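Local coordinates for Phosphoglucosamine/phosphogalactosamine mutase (Sulfolobus tokodaii, PDB 2F7L), which interconverts the 6-phosphates and 1-phosphates of glucosamine and galactosamine on the way to UDP-GlcNAc and UDP-GalNAc, using magnesium, at residues Gly259-Ser271 with Ser286-Ile300. Residues are numbered along the deposited sequence; the frame is centred on the assembly and turned at random.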
loop_
_atom_site.group_PDB
_atom_site.type_symbol
_atom_site.label_atom_id
_atom_site.label_comp_id
_atom_site.label_asym_id
_atom_site.label_seq_id
_atom_site.Cartn_x
_atom_site.Cartn_y
_atom_site.Cartn_z
ATOM N N GLY A 259 0.517 -7.797 7.491
ATOM C CA GLY A 259 1.112 -6.488 7.342
ATOM C C GLY A 259 1.420 -5.697 8.591
ATOM O O GLY A 259 2.406 -4.970 8.614
ATOM N N ASP A 260 0.578 -5.799 9.614
ATOM C CA ASP A 260 0.821 -5.065 10.849
ATOM C C ASP A 260 1.839 -5.764 11.778
ATOM O O ASP A 260 2.456 -5.120 12.635
ATOM C CB ASP A 260 -0.507 -4.794 11.578
ATOM C CG ASP A 260 -1.396 -6.030 11.676
ATOM O OD1 ASP A 260 -2.474 -5.936 12.299
ATOM O OD2 ASP A 260 -1.032 -7.094 11.140
ATOM N N ARG A 261 2.027 -7.072 11.606
ATOM C CA ARG A 261 3.003 -7.793 12.421
ATOM C C ARG A 261 4.398 -7.324 11.971
ATOM O O ARG A 261 5.255 -6.974 12.788
ATOM C CB ARG A 261 2.890 -9.309 12.212
ATOM C CG ARG A 261 1.506 -9.912 12.425
ATOM C CD ARG A 261 1.081 -9.695 13.817
ATOM N NE ARG A 261 -0.190 -10.331 14.150
ATOM C CZ ARG A 261 -1.354 -10.031 13.596
ATOM N NH1 ARG A 261 -1.422 -9.108 12.653
ATOM N NH2 ARG A 261 -2.460 -10.609 14.032
ATOM N N SER A 262 4.612 -7.320 10.660
ATOM C CA SER A 262 5.886 -6.898 10.108
ATOM C C SER A 262 6.014 -5.381 10.090
ATOM O O SER A 262 7.123 -4.849 10.022
ATOM C CB SER A 262 6.078 -7.461 8.698
ATOM O OG SER A 262 5.022 -7.091 7.842
ATOM N N GLY A 263 4.886 -4.685 10.159
ATOM C CA GLY A 263 4.925 -3.237 10.155
ATOM C C GLY A 263 5.470 -2.806 11.492
ATOM O O GLY A 263 6.197 -1.820 11.607
ATOM N N THR A 264 5.112 -3.574 12.516
ATOM C CA THR A 264 5.538 -3.319 13.892
ATOM C C THR A 264 7.047 -3.567 14.057
ATOM O O THR A 264 7.761 -2.741 14.612
ATOM C CB THR A 264 4.727 -4.216 14.877
ATOM O OG1 THR A 264 3.373 -3.753 14.940
ATOM C CG2 THR A 264 5.337 -4.184 16.264
ATOM N N LEU A 265 7.504 -4.715 13.564
ATOM C CA LEU A 265 8.913 -5.104 13.599
ATOM C C LEU A 265 9.755 -4.065 12.846
ATOM O O LEU A 265 10.828 -3.667 13.299
ATOM C CB LEU A 265 9.061 -6.476 12.931
ATOM C CG LEU A 265 9.513 -7.702 13.731
ATOM C CD1 LEU A 265 9.159 -7.541 15.183
ATOM C CD2 LEU A 265 8.870 -8.955 13.155
ATOM N N LEU A 266 9.256 -3.643 11.685
ATOM C CA LEU A 266 9.920 -2.658 10.837
ATOM C C LEU A 266 9.833 -1.290 11.477
ATOM O O LEU A 266 10.773 -0.497 11.419
ATOM C CB LEU A 266 9.258 -2.624 9.464
ATOM C CG LEU A 266 9.990 -3.307 8.304
ATOM C CD1 LEU A 266 10.810 -4.514 8.755
ATOM C CD2 LEU A 266 8.960 -3.692 7.273
ATOM N N SER A 267 8.692 -1.009 12.089
ATOM C CA SER A 267 8.500 0.270 12.755
ATOM C C SER A 267 9.555 0.347 13.872
ATOM O O SER A 267 10.061 1.410 14.228
ATOM C CB SER A 267 7.082 0.333 13.324
ATOM O OG SER A 267 6.640 1.674 13.398
ATOM N N TYR A 268 9.895 -0.809 14.410
ATOM C CA TYR A 268 10.891 -0.895 15.464
ATOM C C TYR A 268 12.289 -0.537 14.932
ATOM O O TYR A 268 12.928 0.418 15.389
ATOM C CB TYR A 268 10.893 -2.314 16.033
ATOM C CG TYR A 268 12.085 -2.616 16.886
ATOM C CD1 TYR A 268 12.322 -1.897 18.059
ATOM C CD2 TYR A 268 13.002 -3.599 16.508
ATOM C CE1 TYR A 268 13.449 -2.148 18.837
ATOM C CE2 TYR A 268 14.136 -3.856 17.279
ATOM C CZ TYR A 268 14.352 -3.126 18.440
ATOM O OH TYR A 268 15.477 -3.361 19.194
ATOM N N TRP A 269 12.752 -1.326 13.971
ATOM C CA TRP A 269 14.052 -1.120 13.365
ATOM C C TRP A 269 14.280 0.333 12.952
ATOM O O TRP A 269 15.395 0.844 13.035
ATOM C CB TRP A 269 14.184 -2.026 12.145
ATOM C CG TRP A 269 15.579 -2.163 11.682
ATOM C CD1 TRP A 269 16.038 -2.028 10.406
ATOM C CD2 TRP A 269 16.712 -2.503 12.484
ATOM N NE1 TRP A 269 17.393 -2.265 10.360
ATOM C CE2 TRP A 269 17.832 -2.562 11.623
ATOM C CE3 TRP A 269 16.894 -2.765 13.849
ATOM C CZ2 TRP A 269 19.111 -2.876 12.082
ATOM C CZ3 TRP A 269 18.169 -3.075 14.303
ATOM C CH2 TRP A 269 19.259 -3.127 13.420
ATOM N N ALA A 270 13.221 1.000 12.508
ATOM C CA ALA A 270 13.340 2.388 12.077
ATOM C C ALA A 270 13.830 3.299 13.202
ATOM O O ALA A 270 14.545 4.273 12.941
ATOM C CB ALA A 270 12.013 2.894 11.534
ATOM N N SER A 271 13.446 2.992 14.442
ATOM C CA SER A 271 13.877 3.784 15.602
ATOM C C SER A 271 15.347 3.494 15.913
ATOM O O SER A 271 16.089 4.371 16.357
ATOM C CB SER A 271 13.041 3.443 16.833
ATOM O OG SER A 271 13.268 2.092 17.201
ATOM N N SER A 286 -7.243 -0.269 11.410
ATOM C CA SER A 286 -7.415 -1.637 10.926
ATOM C C SER A 286 -6.264 -2.501 11.465
ATOM O O SER A 286 -6.290 -3.734 11.393
ATOM C CB SER A 286 -7.427 -1.647 9.390
ATOM O OG SER A 286 -6.326 -0.922 8.848
ATOM N N SER A 287 -5.254 -1.830 12.017
ATOM C CA SER A 287 -4.079 -2.489 12.596
ATOM C C SER A 287 -4.341 -3.043 14.004
ATOM O O SER A 287 -5.091 -2.451 14.800
ATOM C CB SER A 287 -2.909 -1.499 12.658
ATOM O OG SER A 287 -2.200 -1.450 11.441
ATOM N N SER A 288 -3.707 -4.176 14.303
ATOM C CA SER A 288 -3.841 -4.822 15.604
ATOM C C SER A 288 -3.269 -3.942 16.687
ATOM O O SER A 288 -2.282 -3.268 16.450
ATOM C CB SER A 288 -3.086 -6.143 15.614
ATOM O OG SER A 288 -2.852 -6.585 16.941
ATOM N N SER A 289 -3.873 -3.955 17.875
ATOM C CA SER A 289 -3.389 -3.134 18.996
ATOM C C SER A 289 -2.035 -3.656 19.476
ATOM O O SER A 289 -1.304 -2.986 20.211
ATOM C CB SER A 289 -4.406 -3.123 20.147
ATOM O OG SER A 289 -4.660 -4.428 20.619
ATOM N N LEU A 290 -1.720 -4.867 19.043
ATOM C CA LEU A 290 -0.447 -5.506 19.332
ATOM C C LEU A 290 0.698 -4.494 19.094
ATOM O O LEU A 290 1.713 -4.487 19.804
ATOM C CB LEU A 290 -0.323 -6.722 18.403
ATOM C CG LEU A 290 0.925 -7.285 17.731
ATOM C CD1 LEU A 290 0.410 -8.339 16.769
ATOM C CD2 LEU A 290 1.725 -6.243 16.957
ATOM N N VAL A 291 0.516 -3.638 18.092
ATOM C CA VAL A 291 1.497 -2.625 17.755
ATOM C C VAL A 291 1.819 -1.748 18.976
ATOM O O VAL A 291 2.991 -1.450 19.243
ATOM C CB VAL A 291 0.993 -1.742 16.576
ATOM C CG1 VAL A 291 -0.305 -1.056 16.955
ATOM C CG2 VAL A 291 2.053 -0.698 16.194
ATOM N N GLU A 292 0.794 -1.337 19.724
ATOM C CA GLU A 292 1.032 -0.511 20.914
ATOM C C GLU A 292 1.804 -1.283 21.961
ATOM O O GLU A 292 2.755 -0.778 22.553
ATOM C CB GLU A 292 -0.272 -0.055 21.553
ATOM C CG GLU A 292 -0.991 1.031 20.822
ATOM C CD GLU A 292 -2.139 1.583 21.640
ATOM O OE1 GLU A 292 -2.889 0.775 22.239
ATOM O OE2 GLU A 292 -2.292 2.825 21.680
ATOM N N GLU A 293 1.376 -2.514 22.186
ATOM C CA GLU A 293 2.009 -3.356 23.170
ATOM C C GLU A 293 3.507 -3.441 22.953
ATOM O O GLU A 293 4.293 -3.183 23.861
ATOM C CB GLU A 293 1.399 -4.746 23.102
ATOM C CG GLU A 293 1.642 -5.608 24.329
ATOM C CD GLU A 293 0.728 -6.815 24.334
ATOM O OE1 GLU A 293 -0.422 -6.689 23.848
ATOM O OE2 GLU A 293 1.153 -7.880 24.830
ATOM N N TYR A 294 3.900 -3.793 21.737
ATOM C CA TYR A 294 5.308 -3.941 21.410
ATOM C C TYR A 294 6.070 -2.630 21.303
ATOM O O TYR A 294 7.156 -2.509 21.838
ATOM C CB TYR A 294 5.455 -4.710 20.100
ATOM C CG TYR A 294 6.788 -5.398 19.942
ATOM C CD1 TYR A 294 6.976 -6.702 20.388
ATOM C CD2 TYR A 294 7.861 -4.747 19.346
ATOM C CE1 TYR A 294 8.197 -7.340 20.239
ATOM C CE2 TYR A 294 9.092 -5.379 19.197
ATOM C CZ TYR A 294 9.249 -6.674 19.642
ATOM O OH TYR A 294 10.453 -7.308 19.467
ATOM N N LEU A 295 5.523 -1.642 20.614
ATOM C CA LEU A 295 6.256 -0.392 20.484
ATOM C C LEU A 295 6.296 0.388 21.775
ATOM O O LEU A 295 7.116 1.294 21.923
ATOM C CB LEU A 295 5.669 0.475 19.367
ATOM C CG LEU A 295 5.805 -0.116 17.956
ATOM C CD1 LEU A 295 5.279 0.883 16.937
ATOM C CD2 LEU A 295 7.270 -0.470 17.657
ATOM N N SER A 296 5.407 0.033 22.702
ATOM C CA SER A 296 5.341 0.702 24.000
ATOM C C SER A 296 6.649 0.568 24.764
ATOM O O SER A 296 7.158 1.541 25.334
ATOM C CB SER A 296 4.206 0.128 24.846
ATOM O OG SER A 296 2.979 0.765 24.533
ATOM N N LYS A 297 7.194 -0.639 24.772
ATOM C CA LYS A 297 8.444 -0.877 25.458
ATOM C C LYS A 297 9.654 -0.342 24.687
ATOM O O LYS A 297 10.722 -0.947 24.693
ATOM C CB LYS A 297 8.609 -2.373 25.752
ATOM C CG LYS A 297 8.443 -3.309 24.584
ATOM C CD LYS A 297 8.861 -4.725 24.990
ATOM C CE LYS A 297 8.474 -5.767 23.936
ATOM N NZ LYS A 297 8.934 -5.416 22.547
ATOM N N TYR A 298 9.474 0.794 24.020
ATOM C CA TYR A 298 10.543 1.435 23.256
ATOM C C TYR A 298 10.234 2.928 23.174
ATOM O O TYR A 298 10.982 3.698 22.569
ATOM C CB TYR A 298 10.644 0.837 21.854
ATOM C CG TYR A 298 11.022 -0.627 21.838
ATOM C CD1 TYR A 298 12.336 -1.033 22.032
ATOM C CD2 TYR A 298 10.050 -1.612 21.669
ATOM C CE1 TYR A 298 12.675 -2.393 22.060
ATOM C CE2 TYR A 298 10.372 -2.967 21.698
ATOM C CZ TYR A 298 11.687 -3.358 21.897
ATOM O OH TYR A 298 12.003 -4.707 21.945
ATOM N N ASN A 299 9.117 3.323 23.785
ATOM C CA ASN A 299 8.696 4.724 23.835
ATOM C C ASN A 299 8.167 5.288 22.532
ATOM O O ASN A 299 8.005 6.507 22.378
ATOM C CB ASN A 299 9.849 5.581 24.339
ATOM C CG ASN A 299 10.300 5.170 25.718
ATOM O OD1 ASN A 299 11.316 5.643 26.217
ATOM N ND2 ASN A 299 9.537 4.277 26.348
ATOM N N ILE A 300 7.888 4.384 21.602
ATOM C CA ILE A 300 7.366 4.759 20.302
ATOM C C ILE A 300 5.848 4.827 20.405
ATOM O O ILE A 300 5.198 3.809 20.627
ATOM C CB ILE A 300 7.749 3.705 19.246
ATOM C CG1 ILE A 300 9.247 3.394 19.342
ATOM C CG2 ILE A 300 7.401 4.214 17.864
ATOM C CD1 ILE A 300 9.703 2.200 18.525
#
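T264 fits between L290, V291 and Y294 where helices 259-271 and 290-296 run side by side, nearly parallel at 22° with their axes 9.8 Å apart. With CG2 anti to the backbone N, the T264 methyl lies 3.9 Å from Y294 CB, while its hydroxyl turns back along its own helix and bonds D260 O (T264 OG1 to O, 2.8 Å). This bond gives the hydroxyl's proton an acceptor where OG1 lies against L290 and V291; D260 O also takes the T264 amide.

At the N-terminal end the carboxylate of D260 bridges two partners. D260 OD1 uses its anti lone pair to accept from S288 N (2.9 Å, 159°), just ahead of the helix whose L290 N is capped by S288 OG; OD2 pairs with R261 NH1, in the plane of the guanidinium.

Towards the other end L295 packs beside S267, and I300, whose N closes the Schellman motif by bonding L295 O, reaches S271 with CD1. The outer side here is more open to solvent: Y268 and Y298 are partly exposed, whereas T264, L290 and V291 are buried. The edge of Y268 is turned toward the face of Y298, ring centroids 4.7 Å apart.

The two helices lie side by side on the sheet of the alpha/beta/alpha domain III. F325 of strand 323-326 underlies D260, T264 and V291, strand 301-305 meets V291, helix 342-356 packs against W269, and E434 bonds S288 OG from strand 428-435 of the C-terminal domain.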